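Intramolecular trans-sialidase (Macrobdella decora, PDB 3SLI) cleaves sialic acid from sialosides by intramolecular transfer, releasing it as 2,7-anhydro-Neu5Ac. Local coordinates at residues A[45-49]-A[50-54]; A[59-62]-A[63-66]; A[116-119]-A[120-123]; A[670-673]-A[674-678]. One frame throughout, in Å; residues are numbered along the deposited sequence.

Contact 1 (A[45-49]-A[50-54]); sequences STSEN and GIQSL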
ATOM      1  N   SER A  45      -4.491  25.238   2.693  1.00 15.18           N
ATOM      2  CA  SER A  45      -4.688  25.291   4.142  1.00 14.70           C
ATOM      3  C   SER A  45      -3.378  25.515   4.897  1.00 15.07           C
ATOM      4  O   SER A  45      -2.393  24.813   4.668  1.00 16.05           O
ATOM      5  CB  SER A  45      -5.339  24.003   4.650  1.00 15.87           C
ATOM      6  OG  SER A  45      -5.513  24.048   6.061  1.00 18.11           O
ATOM      7  N   THR A  46      -3.374  26.499   5.790  1.00 13.27           N
ATOM      8  CA  THR A  46      -2.201  26.804   6.609  1.00 15.30           C
ATOM      9  C   THR A  46      -2.518  26.485   8.079  1.00 16.58           C
ATOM     10  O   THR A  46      -1.714  26.733   8.976  1.00 15.70           O
ATOM     11  CB  THR A  46      -1.786  28.300   6.482  1.00 16.17           C
ATOM     12  OG1 THR A  46      -2.894  29.146   6.819  1.00 17.60           O
ATOM     13  CG2 THR A  46      -1.330  28.617   5.065  1.00 14.09           C
ATOM     14  N   SER A  47      -3.690  25.903   8.305  1.00 15.96           N
ATOM     15  CA  SER A  47      -4.155  25.575   9.644  1.00 14.45           C
ATOM     16  C   SER A  47      -4.014  24.111  10.003  1.00 14.33           C
ATOM     17  O   SER A  47      -4.114  23.229   9.151  1.00 14.13           O
ATOM     18  CB  SER A  47      -5.620  25.986   9.789  1.00 15.18           C
ATOM     19  OG  SER A  47      -6.190  25.475  10.988  1.00 15.08           O
ATOM     20  N   GLU A  48      -3.858  23.859  11.296  1.00 15.64           N
ATOM     21  CA  GLU A  48      -3.729  22.500  11.796  1.00 16.43           C
ATOM     22  C   GLU A  48      -5.030  22.069  12.492  1.00 15.22           C
ATOM     23  O   GLU A  48      -5.074  21.047  13.177  1.00 13.21           O
ATOM     24  CB  GLU A  48      -2.522  22.414  12.740  1.00 22.44           C
ATOM     25  CG  GLU A  48      -1.870  21.033  12.853  1.00 25.80           C
ATOM     26  CD  GLU A  48      -1.473  20.422  11.508  1.00 26.25           C
ATOM     27  OE1 GLU A  48      -0.926  21.135  10.634  1.00 25.44           O
ATOM     28  OE2 GLU A  48      -1.698  19.206  11.338  1.00 26.00           O
ATOM     29  N   ASN A  49      -6.091  22.861  12.325  1.00 13.73           N
ATOM     30  CA  ASN A  49      -7.385  22.529  12.922  1.00 11.91           C
ATOM     31  C   ASN A  49      -7.898  21.212  12.348  1.00 11.34           C
ATOM     32  O   ASN A  49      -7.729  20.931  11.151  1.00 11.68           O
ATOM     33  CB  ASN A  49      -8.417  23.644  12.686  1.00  8.70           C
ATOM     34  CG  ASN A  49      -8.142  24.887  13.517  1.00 12.16           C
ATOM     35  OD1 ASN A  49      -7.365  24.855  14.477  1.00 12.32           O
ATOM     36  ND2 ASN A  49      -8.767  25.995  13.144  1.00 10.48           N
ATOM     37  N   GLY A  50      -8.537  20.418  13.208  1.00  9.22           N
ATOM     38  CA  GLY A  50      -9.069  19.123  12.816  1.00  9.89           C
ATOM     39  C   GLY A  50      -9.995  19.109  11.613  1.00 12.24           C
ATOM     40  O   GLY A  50      -9.732  18.403  10.641  1.00 11.26           O
ATOM     41  N   ILE A  51     -11.092  19.859  11.688  1.00 12.67           N
ATOM     42  CA  ILE A  51     -12.071  19.930  10.594  1.00 12.12           C
ATOM     43  C   ILE A  51     -12.094  21.377  10.118  1.00 12.40           C
ATOM     44  O   ILE A  51     -12.226  22.305  10.936  1.00  9.97           O
ATOM     45  CB  ILE A  51     -13.501  19.557  11.070  1.00 13.63           C
ATOM     46  CG1 ILE A  51     -13.499  18.207  11.802  1.00 16.49           C
ATOM     47  CG2 ILE A  51     -14.463  19.524   9.883  1.00 10.83           C
ATOM     48  CD1 ILE A  51     -13.157  17.023  10.930  1.00 18.96           C
ATOM     49  N   GLN A  52     -11.990  21.563   8.801  1.00 11.39           N
ATOM     50  CA  GLN A  52     -11.961  22.892   8.202  1.00  9.15           C
ATOM     51  C   GLN A  52     -12.929  23.038   7.015  1.00 12.36           C
ATOM     52  O   GLN A  52     -12.709  22.450   5.946  1.00 11.75           O
ATOM     53  CB  GLN A  52     -10.535  23.223   7.748  1.00  8.17           C
ATOM     54  CG  GLN A  52      -9.499  23.174   8.866  1.00  9.56           C
ATOM     55  CD  GLN A  52      -8.088  23.442   8.388  1.00 14.15           C
ATOM     56  OE1 GLN A  52      -7.841  24.359   7.598  1.00 13.76           O
ATOM     57  NE2 GLN A  52      -7.141  22.652   8.881  1.00 16.37           N
ATOM     58  N   SER A  53     -14.023  23.773   7.230  1.00 11.23           N
ATOM     59  CA  SER A  53     -15.010  24.026   6.180  1.00  9.30           C
ATOM     60  C   SER A  53     -14.380  24.962   5.159  1.00  8.30           C
ATOM     61  O   SER A  53     -13.755  25.962   5.520  1.00  9.58           O
ATOM     62  CB  SER A  53     -16.258  24.732   6.736  1.00  8.54           C
ATOM     63  OG  SER A  53     -17.016  23.905   7.592  1.00  9.32           O
ATOM     64  N   LEU A  54     -14.537  24.617   3.887  1.00  9.35           N
ATOM     65  CA  LEU A  54     -14.032  25.422   2.783  1.00 10.08           C
ATOM     66  C   LEU A  54     -15.130  26.405   2.343  1.00  9.08           C
ATOM     67  O   LEU A  54     -14.885  27.599   2.157  1.00  9.41           O
ATOM     68  CB  LEU A  54     -13.693  24.497   1.615  1.00  9.76           C
ATOM     69  CG  LEU A  54     -12.258  24.040   1.387  1.00 16.73           C
ATOM     70  CD1 LEU A  54     -11.405  24.201   2.621  1.00 15.06           C
ATOM     71  CD2 LEU A  54     -12.270  22.622   0.871  1.00 14.15           C
TER
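Gln52 reaches back from strand 51-58 and fills the inside of the loop 45-49 with its amide, a worked example of one buried amide tying a loop together through several short polar contacts. Its CG is anti to the carbonyl carbon (chi1 -58°), and the extended chain beyond it carries the amide across to three loop residues. Gln52 OE1 accepts from Ser45 OG at 2.8 Å. At the other end Gln52 NE2 divides its hydrogens between two carbonyls, Asn49 O at 2.9 Å and Ser47 O at 3.1 Å. Asn49 O lies in the plane of the amide, whereas the donor stands above the carbonyl plane of Ser47. With both ends held, the amide is fixed in its rotation. Carbon completes the tight side: Ser47 CB lies 3.5 Å from Gln52 OE1, and Asn49 CB packs on Gln52 CG at 4.0 Å. Ser47 OG lies beside the amide but bonds elsewhere, accepting from Asn49 N at 2.9 Å and pairing with Glu16, while Asn49 ND2 is taken by Pro167 O.

The outer side is looser. Thr46 and Glu48 start away from Gln52 into exposed positions, and Glu48 has a long, weak ion pair with Arg108. The arrangement is an ST turn at Ser47 in the loop that carries the chain from strand 37-45 to strand 51-58, in different sheets of a concanavalin-like beta sandwich.

Contact 2 (A[59-62]-A[63-66]); sequences NSTA and GNQD
Asn59 and Asn64 meet across the loop, where their side chains pass each other at a slant with the amide planes 32° apart, neither stacked flat nor set at right angles. The contact is made by carbon as much as by polar atoms: Asn59 CG lies 3.5 Å from Asn64 CB, and through this approach the residue that closes the second of two turns lays its side chain against the first. Thr61 approaches differently. It lies next to Asn64 with both side chains heading in one direction, so that its hydroxyl comes beside the Asn64 amide.

Asn59 owes its place to two firmer bonds. With CG anti to the backbone N (chi1 -175°), it turns OD1 forward to accept from Thr61 N at 2.9 Å, which closes an Asx turn, and its ND2 is held by Thr148 O. The next turn follows at once. Asn64 N donates to Thr61 O at 3.0 Å, closing a type II beta turn with Ala62 and Gly63 at its corners. Gly63 has the positive phi (77°) expected at the third position of such a turn. Asn64 CB also sits 3.4 Å from Thr61 O. The two turns illustrate how a surface loop can be built from consecutive local bonds.

Outside, Gly63 N bonds to Gln161 and Asp66 forms a salt bridge with Arg160. The loop joins strands 51-58 and 67-74, antiparallel neighbours in the six-stranded sheet, and the backbone pairing of Asn59 with Arg67 lies at its base.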
ATOM      1  N   ASN A  59     -28.056  28.028   8.305  1.00 11.44           N
ATOM      2  CA  ASN A  59     -28.756  28.839   9.290  1.00 11.09           C
ATOM      3  C   ASN A  59     -27.838  29.059  10.499  1.00 13.84           C
ATOM      4  O   ASN A  59     -27.516  28.111  11.218  1.00 14.37           O
ATOM      5  CB  ASN A  59     -30.021  28.099   9.706  1.00 11.35           C
ATOM      6  CG  ASN A  59     -30.878  28.898  10.643  1.00 10.34           C
ATOM      7  OD1 ASN A  59     -30.411  29.846  11.275  1.00 11.59           O
ATOM      8  ND2 ASN A  59     -32.143  28.517  10.749  1.00 13.13           N
ATOM      9  N   SER A  60     -27.456  30.312  10.737  1.00 13.12           N
ATOM     10  CA  SER A  60     -26.540  30.657  11.828  1.00 12.65           C
ATOM     11  C   SER A  60     -27.178  30.900  13.196  1.00 14.98           C
ATOM     12  O   SER A  60     -26.458  31.128  14.177  1.00 13.63           O
ATOM     13  CB  SER A  60     -25.769  31.924  11.456  1.00 15.02           C
ATOM     14  OG  SER A  60     -26.625  33.063  11.528  1.00 12.77           O
ATOM     15  N   THR A  61     -28.505  30.865  13.269  1.00 12.80           N
ATOM     16  CA  THR A  61     -29.188  31.182  14.515  1.00 15.85           C
ATOM     17  C   THR A  61     -29.200  30.127  15.618  1.00 17.04           C
ATOM     18  O   THR A  61     -28.948  28.939  15.384  1.00 16.26           O
ATOM     19  CB  THR A  61     -30.624  31.699  14.247  1.00 15.40           C
ATOM     20  OG1 THR A  61     -31.434  30.645  13.708  1.00 14.21           O
ATOM     21  CG2 THR A  61     -30.587  32.865  13.253  1.00 12.97           C
ATOM     22  N   ALA A  62     -29.493  30.592  16.829  1.00 18.89           N
ATOM     23  CA  ALA A  62     -29.553  29.746  18.010  1.00 18.17           C
ATOM     24  C   ALA A  62     -30.499  28.574  17.810  1.00 17.70           C
ATOM     25  O   ALA A  62     -31.594  28.726  17.253  1.00 17.25           O
ATOM     26  CB  ALA A  62     -29.979  30.564  19.218  1.00 19.34           C
ATOM     27  N   GLY A  63     -30.051  27.400  18.246  1.00 15.65           N
ATOM     28  CA  GLY A  63     -30.848  26.198  18.125  1.00 14.40           C
ATOM     29  C   GLY A  63     -30.869  25.603  16.736  1.00 14.97           C
ATOM     30  O   GLY A  63     -31.400  24.509  16.540  1.00 16.25           O
ATOM     31  N   ASN A  64     -30.252  26.280  15.774  1.00 14.74           N
ATOM     32  CA  ASN A  64     -30.250  25.780  14.403  1.00 14.49           C
ATOM     33  C   ASN A  64     -28.873  25.351  13.902  1.00 13.73           C
ATOM     34  O   ASN A  64     -28.627  25.310  12.700  1.00 13.05           O
ATOM     35  CB  ASN A  64     -30.872  26.825  13.478  1.00 14.20           C
ATOM     36  CG  ASN A  64     -32.314  27.107  13.834  1.00 14.94           C
ATOM     37  OD1 ASN A  64     -32.701  28.253  14.084  1.00 19.53           O
ATOM     38  ND2 ASN A  64     -33.104  26.057  13.926  1.00 12.56           N
ATOM     39  N   GLN A  65     -28.033  24.915  14.837  1.00 14.30           N
ATOM     40  CA  GLN A  65     -26.665  24.483  14.547  1.00 13.72           C
ATOM     41  C   GLN A  65     -26.546  23.234  13.669  1.00 12.88           C
ATOM     42  O   GLN A  65     -25.448  22.909  13.205  1.00 15.38           O
ATOM     43  CB  GLN A  65     -25.868  24.289  15.848  1.00 14.37           C
ATOM     44  CG  GLN A  65     -26.397  23.190  16.779  1.00 14.61           C
ATOM     45  CD  GLN A  65     -27.391  23.683  17.832  1.00 19.35           C
ATOM     46  OE1 GLN A  65     -27.665  22.979  18.798  1.00 25.70           O
ATOM     47  NE2 GLN A  65     -27.916  24.891  17.664  1.00 14.92           N
ATOM     48  N   ASP A  66     -27.644  22.506  13.483  1.00 12.07           N
ATOM     49  CA  ASP A  66     -27.633  21.312  12.630  1.00 13.35           C
ATOM     50  C   ASP A  66     -28.332  21.566  11.283  1.00 12.70           C
ATOM     51  O   ASP A  66     -28.746  20.632  10.592  1.00 11.06           O
ATOM     52  CB  ASP A  66     -28.275  20.111  13.343  1.00 15.58           C
ATOM     53  CG  ASP A  66     -27.433  19.593  14.508  1.00 17.34           C
ATOM     54  OD1 ASP A  66     -26.263  20.013  14.656  1.00 16.29           O
ATOM     55  OD2 ASP A  66     -27.947  18.752  15.275  1.00 13.72           O
TER

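Contact 3 (A[116-119]-A[120-123]); sequences KADA and ANKQ
Asp118 OD1 is gripped by two donors, a water and the backbone Asn121 N, which comes from well above the carboxylate plane at 3.2 Å. That water donates to Asp118 OD1 and accepts from Ala120 N at 2.9 Å, bridging the carboxylate to the turn. The other oxygen is held by the Asn121 side chain: Asn121 ND2 donates to Asp118 OD2 at 2.9 Å, almost straight at 175°. The hydrogen bond lies in the amide plane of Asn121 but comes to Asp118 OD2 from above the carboxylate plane; the two flat groups are turned 77° apart. Asp118 thus binds both the backbone and the side chain of one residue, an instructive case of a strand's last side chain folding over the turn that follows it. With CG anti to the backbone N (chi1 -168°), the carboxylate reaches forward over Ala120 and Asn121.

Beneath this cover the backbone makes the turn. Lys122 N donates to Ala119 O at 3.1 Å, from above the carbonyl plane, and Asp118 pairs with Gln123 through two bonds, Asp118 N to Gln123 O at 2.9 Å and Gln123 N to Asp118 O at 3.1 Å. Outside the segments, Ala119 N bonds to Gln36. Lys122 adopts a left-handed backbone conformation and shares with Gln123 the place opposite Asp118. A type I turn followed by a G1 beta bulge is a classic tip for a beta hairpin, here the one linking strands 107-118 and 123-128.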
ATOM      1  N   LYS A 116     -20.522  17.910  -6.784  1.00 12.17           N
ATOM      2  CA  LYS A 116     -21.576  17.974  -7.776  1.00 17.03           C
ATOM      3  C   LYS A 116     -22.861  17.414  -7.154  1.00 17.38           C
ATOM      4  O   LYS A 116     -22.870  16.285  -6.647  1.00 16.11           O
ATOM      5  CB  LYS A 116     -21.151  17.153  -8.994  1.00 17.96           C
ATOM      6  CG  LYS A 116     -22.220  16.883 -10.028  1.00 22.37           C
ATOM      7  CD  LYS A 116     -21.630  15.951 -11.072  1.00 23.46           C
ATOM      8  CE  LYS A 116     -22.656  15.501 -12.065  1.00 26.26           C
ATOM      9  NZ  LYS A 116     -21.996  14.707 -13.139  1.00 27.89           N
ATOM     10  N   ALA A 117     -23.912  18.236  -7.127  1.00 14.28           N
ATOM     11  CA  ALA A 117     -25.219  17.841  -6.593  1.00 15.83           C
ATOM     12  C   ALA A 117     -26.151  17.779  -7.803  1.00 16.33           C
ATOM     13  O   ALA A 117     -26.659  18.799  -8.274  1.00 15.52           O
ATOM     14  CB  ALA A 117     -25.720  18.863  -5.567  1.00 14.30           C
ATOM     15  N   ASP A 118     -26.355  16.562  -8.289  1.00 17.00           N
ATOM     16  CA  ASP A 118     -27.139  16.270  -9.483  1.00 18.25           C
ATOM     17  C   ASP A 118     -28.579  15.857  -9.168  1.00 17.29           C
ATOM     18  O   ASP A 118     -28.848  14.683  -8.890  1.00 17.74           O
ATOM     19  CB  ASP A 118     -26.406  15.144 -10.228  1.00 21.15           C
ATOM     20  CG  ASP A 118     -26.915  14.906 -11.635  1.00 24.85           C
ATOM     21  OD1 ASP A 118     -28.041  15.320 -11.985  1.00 22.24           O
ATOM     22  OD2 ASP A 118     -26.160  14.261 -12.393  1.00 24.93           O
ATOM     23  N   ALA A 119     -29.508  16.802  -9.283  1.00 16.15           N
ATOM     24  CA  ALA A 119     -30.918  16.530  -9.013  1.00 17.42           C
ATOM     25  C   ALA A 119     -31.512  15.480  -9.950  1.00 18.65           C
ATOM     26  O   ALA A 119     -32.177  14.550  -9.503  1.00 20.65           O
ATOM     27  CB  ALA A 119     -31.727  17.816  -9.080  1.00 17.16           C
ATOM     28  N   ALA A 120     -31.237  15.610 -11.243  1.00 22.27           N
ATOM     29  CA  ALA A 120     -31.757  14.679 -12.246  1.00 23.89           C
ATOM     30  C   ALA A 120     -31.372  13.228 -11.969  1.00 25.18           C
ATOM     31  O   ALA A 120     -32.166  12.314 -12.181  1.00 26.04           O
ATOM     32  CB  ALA A 120     -31.283  15.090 -13.641  1.00 24.29           C
ATOM     33  N   ASN A 121     -30.151  13.013 -11.497  1.00 22.41           N
ATOM     34  CA  ASN A 121     -29.709  11.657 -11.215  1.00 22.77           C
ATOM     35  C   ASN A 121     -29.747  11.312  -9.732  1.00 21.62           C
ATOM     36  O   ASN A 121     -29.367  10.205  -9.345  1.00 21.11           O
ATOM     37  CB  ASN A 121     -28.321  11.416 -11.807  1.00 23.70           C
ATOM     38  CG  ASN A 121     -28.347  11.351 -13.326  1.00 23.81           C
ATOM     39  OD1 ASN A 121     -29.033  10.519 -13.906  1.00 25.98           O
ATOM     40  ND2 ASN A 121     -27.619  12.245 -13.973  1.00 22.72           N
ATOM     41  N   LYS A 122     -30.226  12.257  -8.916  1.00 20.13           N
ATOM     42  CA  LYS A 122     -30.334  12.078  -7.461  1.00 21.00           C
ATOM     43  C   LYS A 122     -29.019  11.509  -6.922  1.00 21.00           C
ATOM     44  O   LYS A 122     -28.990  10.522  -6.174  1.00 19.44           O
ATOM     45  CB  LYS A 122     -31.524  11.163  -7.157  1.00 22.50           C
ATOM     46  CG  LYS A 122     -32.863  11.826  -7.479  1.00 25.76           C
ATOM     47  CD  LYS A 122     -33.966  10.826  -7.744  1.00 32.28           C
ATOM     48  CE  LYS A 122     -33.979   9.726  -6.705  1.00 36.61           C
ATOM     49  NZ  LYS A 122     -35.131   8.787  -6.855  1.00 43.02           N
ATOM     50  N   GLN A 123     -27.944  12.223  -7.239  1.00 19.07           N
ATOM     51  CA  GLN A 123     -26.608  11.788  -6.900  1.00 20.06           C
ATOM     52  C   GLN A 123     -25.693  12.943  -6.514  1.00 19.75           C
ATOM     53  O   GLN A 123     -25.808  14.052  -7.053  1.00 16.68           O
ATOM     54  CB  GLN A 123     -26.058  11.073  -8.136  1.00 24.18           C
ATOM     55  CG  GLN A 123     -24.770  10.310  -7.983  1.00 26.27           C
ATOM     56  CD  GLN A 123     -24.515   9.432  -9.190  1.00 27.22           C
ATOM     57  OE1 GLN A 123     -24.827   8.245  -9.185  1.00 28.81           O
ATOM     58  NE2 GLN A 123     -23.988  10.022 -10.250  1.00 29.46           N
TER
HETATM   59  O   HOH W   1     -29.748  17.658 -12.556  1.00 26.73           O

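Contact 4 (A[670-673]-A[674-678]); sequences YSIS and ELTGQ
Glu674 folds back along Ser671, and its side chain can be followed atom by atom. Glu674 CB lies 3.4 Å from Ser671 O. Glu674 CG touches Ser671 OG at 3.2 Å, and in the extended chain beyond, Glu674 CD still lies near that hydroxyl. At the tip, Glu674 OE1 accepts from Ser671 N at 3.0 Å through its anti lone pair, and the same oxygen forms a salt bridge with Lys105. OE2 has its own partner elsewhere. Ser671 returns the bond: its OG, placed between the backbone N and the carbonyl carbon (chi1 66°), accepts from Glu674 N at 3.2 Å.

Next to this polar exchange, Leu675 CD1 packs on Tyr670 CB at 3.7 Å, the two side chains crossing at about a right angle. From the far end of the helix Thr676 grips Ile672 O twice, through its backbone N at 2.9 Å and through its hydroxyl. Leu675 also touches Ile598, Ile600 and Val644, so the helix lies against strands 596-605 and 644-649. The reciprocal bonds of Ser671 and Glu674 form a capping box, the textbook start of a helix, here the short helix 672-675 at the C terminus.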
ATOM      1  N   TYR A 670      13.401  13.187  -4.365  1.00 15.55           N
ATOM      2  CA  TYR A 670      13.978  14.226  -3.515  1.00 15.76           C
ATOM      3  C   TYR A 670      15.489  14.282  -3.686  1.00 16.93           C
ATOM      4  O   TYR A 670      16.141  13.244  -3.823  1.00 16.13           O
ATOM      5  CB  TYR A 670      13.662  13.937  -2.040  1.00 15.99           C
ATOM      6  CG  TYR A 670      12.190  13.969  -1.687  1.00 15.70           C
ATOM      7  CD1 TYR A 670      11.549  15.180  -1.445  1.00 19.14           C
ATOM      8  CD2 TYR A 670      11.435  12.791  -1.602  1.00 14.60           C
ATOM      9  CE1 TYR A 670      10.193  15.228  -1.131  1.00 21.19           C
ATOM     10  CE2 TYR A 670      10.073  12.828  -1.287  1.00 14.90           C
ATOM     11  CZ  TYR A 670       9.465  14.055  -1.053  1.00 19.93           C
ATOM     12  OH  TYR A 670       8.133  14.132  -0.723  1.00 22.12           O
ATOM     13  N   SER A 671      16.043  15.490  -3.719  1.00 16.23           N
ATOM     14  CA  SER A 671      17.489  15.651  -3.841  1.00 16.61           C
ATOM     15  C   SER A 671      18.097  15.604  -2.434  1.00 17.44           C
ATOM     16  O   SER A 671      17.396  15.847  -1.442  1.00 16.11           O
ATOM     17  CB  SER A 671      17.847  16.983  -4.531  1.00 15.66           C
ATOM     18  OG  SER A 671      17.476  18.115  -3.751  1.00 17.13           O
ATOM     19  N   ILE A 672      19.393  15.306  -2.340  1.00 16.39           N
ATOM     20  CA  ILE A 672      20.052  15.262  -1.038  1.00 17.27           C
ATOM     21  C   ILE A 672      19.979  16.659  -0.421  1.00 18.35           C
ATOM     22  O   ILE A 672      19.809  16.802   0.789  1.00 21.35           O
ATOM     23  CB  ILE A 672      21.523  14.761  -1.138  1.00 15.93           C
ATOM     24  CG1 ILE A 672      21.544  13.316  -1.654  1.00 14.59           C
ATOM     25  CG2 ILE A 672      22.214  14.823   0.235  1.00 17.80           C
ATOM     26  CD1 ILE A 672      20.744  12.325  -0.807  1.00 14.15           C
ATOM     27  N   SER A 673      20.053  17.683  -1.267  1.00 18.80           N
ATOM     28  CA  SER A 673      19.961  19.072  -0.822  1.00 21.14           C
ATOM     29  C   SER A 673      18.642  19.277  -0.056  1.00 20.66           C
ATOM     30  O   SER A 673      18.625  19.844   1.043  1.00 19.56           O
ATOM     31  CB  SER A 673      20.008  19.992  -2.046  1.00 23.58           C
ATOM     32  OG  SER A 673      19.902  21.360  -1.703  1.00 31.73           O
ATOM     33  N   GLU A 674      17.546  18.792  -0.642  1.00 21.74           N
ATOM     34  CA  GLU A 674      16.225  18.901  -0.030  1.00 22.33           C
ATOM     35  C   GLU A 674      16.192  18.128   1.282  1.00 22.55           C
ATOM     36  O   GLU A 674      15.852  18.674   2.333  1.00 20.20           O
ATOM     37  CB  GLU A 674      15.146  18.357  -0.969  1.00 22.70           C
ATOM     38  CG  GLU A 674      14.926  19.207  -2.208  1.00 31.38           C
ATOM     39  CD  GLU A 674      13.822  18.681  -3.107  1.00 34.01           C
ATOM     40  OE1 GLU A 674      14.046  17.664  -3.793  1.00 32.95           O
ATOM     41  OE2 GLU A 674      12.730  19.289  -3.138  1.00 36.00           O
ATOM     42  N   LEU A 675      16.585  16.861   1.213  1.00 20.69           N
ATOM     43  CA  LEU A 675      16.597  15.977   2.376  1.00 21.67           C
ATOM     44  C   LEU A 675      17.394  16.501   3.578  1.00 21.71           C
ATOM     45  O   LEU A 675      16.988  16.285   4.724  1.00 19.01           O
ATOM     46  CB  LEU A 675      17.103  14.593   1.967  1.00 19.02           C
ATOM     47  CG  LEU A 675      16.127  13.462   1.627  1.00 18.50           C
ATOM     48  CD1 LEU A 675      14.702  13.927   1.506  1.00 14.75           C
ATOM     49  CD2 LEU A 675      16.593  12.757   0.384  1.00 16.04           C
ATOM     50  N   THR A 676      18.510  17.188   3.326  1.00 20.83           N
ATOM     51  CA  THR A 676      19.331  17.721   4.414  1.00 26.03           C
ATOM     52  C   THR A 676      18.876  19.103   4.878  1.00 30.99           C
ATOM     53  O   THR A 676      19.608  19.808   5.579  1.00 30.02           O
ATOM     54  CB  THR A 676      20.826  17.778   4.034  1.00 23.18           C
ATOM     55  OG1 THR A 676      20.990  18.552   2.840  1.00 23.86           O
ATOM     56  CG2 THR A 676      21.374  16.380   3.810  1.00 22.12           C
ATOM     57  N   GLY A 677      17.671  19.489   4.469  1.00 38.46           N
ATOM     58  CA  GLY A 677      17.125  20.779   4.853  1.00 46.59           C
ATOM     59  C   GLY A 677      17.897  21.944   4.270  1.00 50.70           C
ATOM     60  O   GLY A 677      17.647  23.098   4.612  1.00 52.78           O
ATOM     61  N   GLN A 678      18.799  21.643   3.346  1.00 55.13           N
ATOM     62  CA  GLN A 678      19.628  22.653   2.709  1.00 59.88           C
ATOM     63  C   GLN A 678      18.880  23.270   1.515  1.00 62.79           C
ATOM     64  O   GLN A 678      19.493  23.664   0.521  1.00 64.30           O
ATOM     65  CB  GLN A 678      20.946  22.004   2.275  1.00 60.15           C
ATOM     66  CG  GLN A 678      21.991  22.950   1.739  1.00 63.46           C
ATOM     67  CD  GLN A 678      22.503  22.504   0.386  1.00 66.33           C
ATOM     68  OE1 GLN A 678      23.354  21.619   0.293  1.00 69.42           O
ATOM     69  NE2 GLN A 678      21.967  23.096  -0.673  1.00 66.51           N
TER

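Followed from the N terminus, the four contacts come strictly in series; each is confined to its own short run of chain, and none nests in or crosses another. Contact 1 shapes the passage from strand 37-45 in one sheet to strand 51-58 in the other. Contact 2, whose centre is 21 Å from that of contact 1, lies beyond the far end of strand 51-58 and returns the chain into strand 67-74. Contact 3 turns strand 107-118 into 123-128, within the sheet that also holds 37-45. Contact 4 comes last, where strand 665-670 gives way to the terminal helix, and a salt bridge there joins the chain's end to the concanavalin-like region.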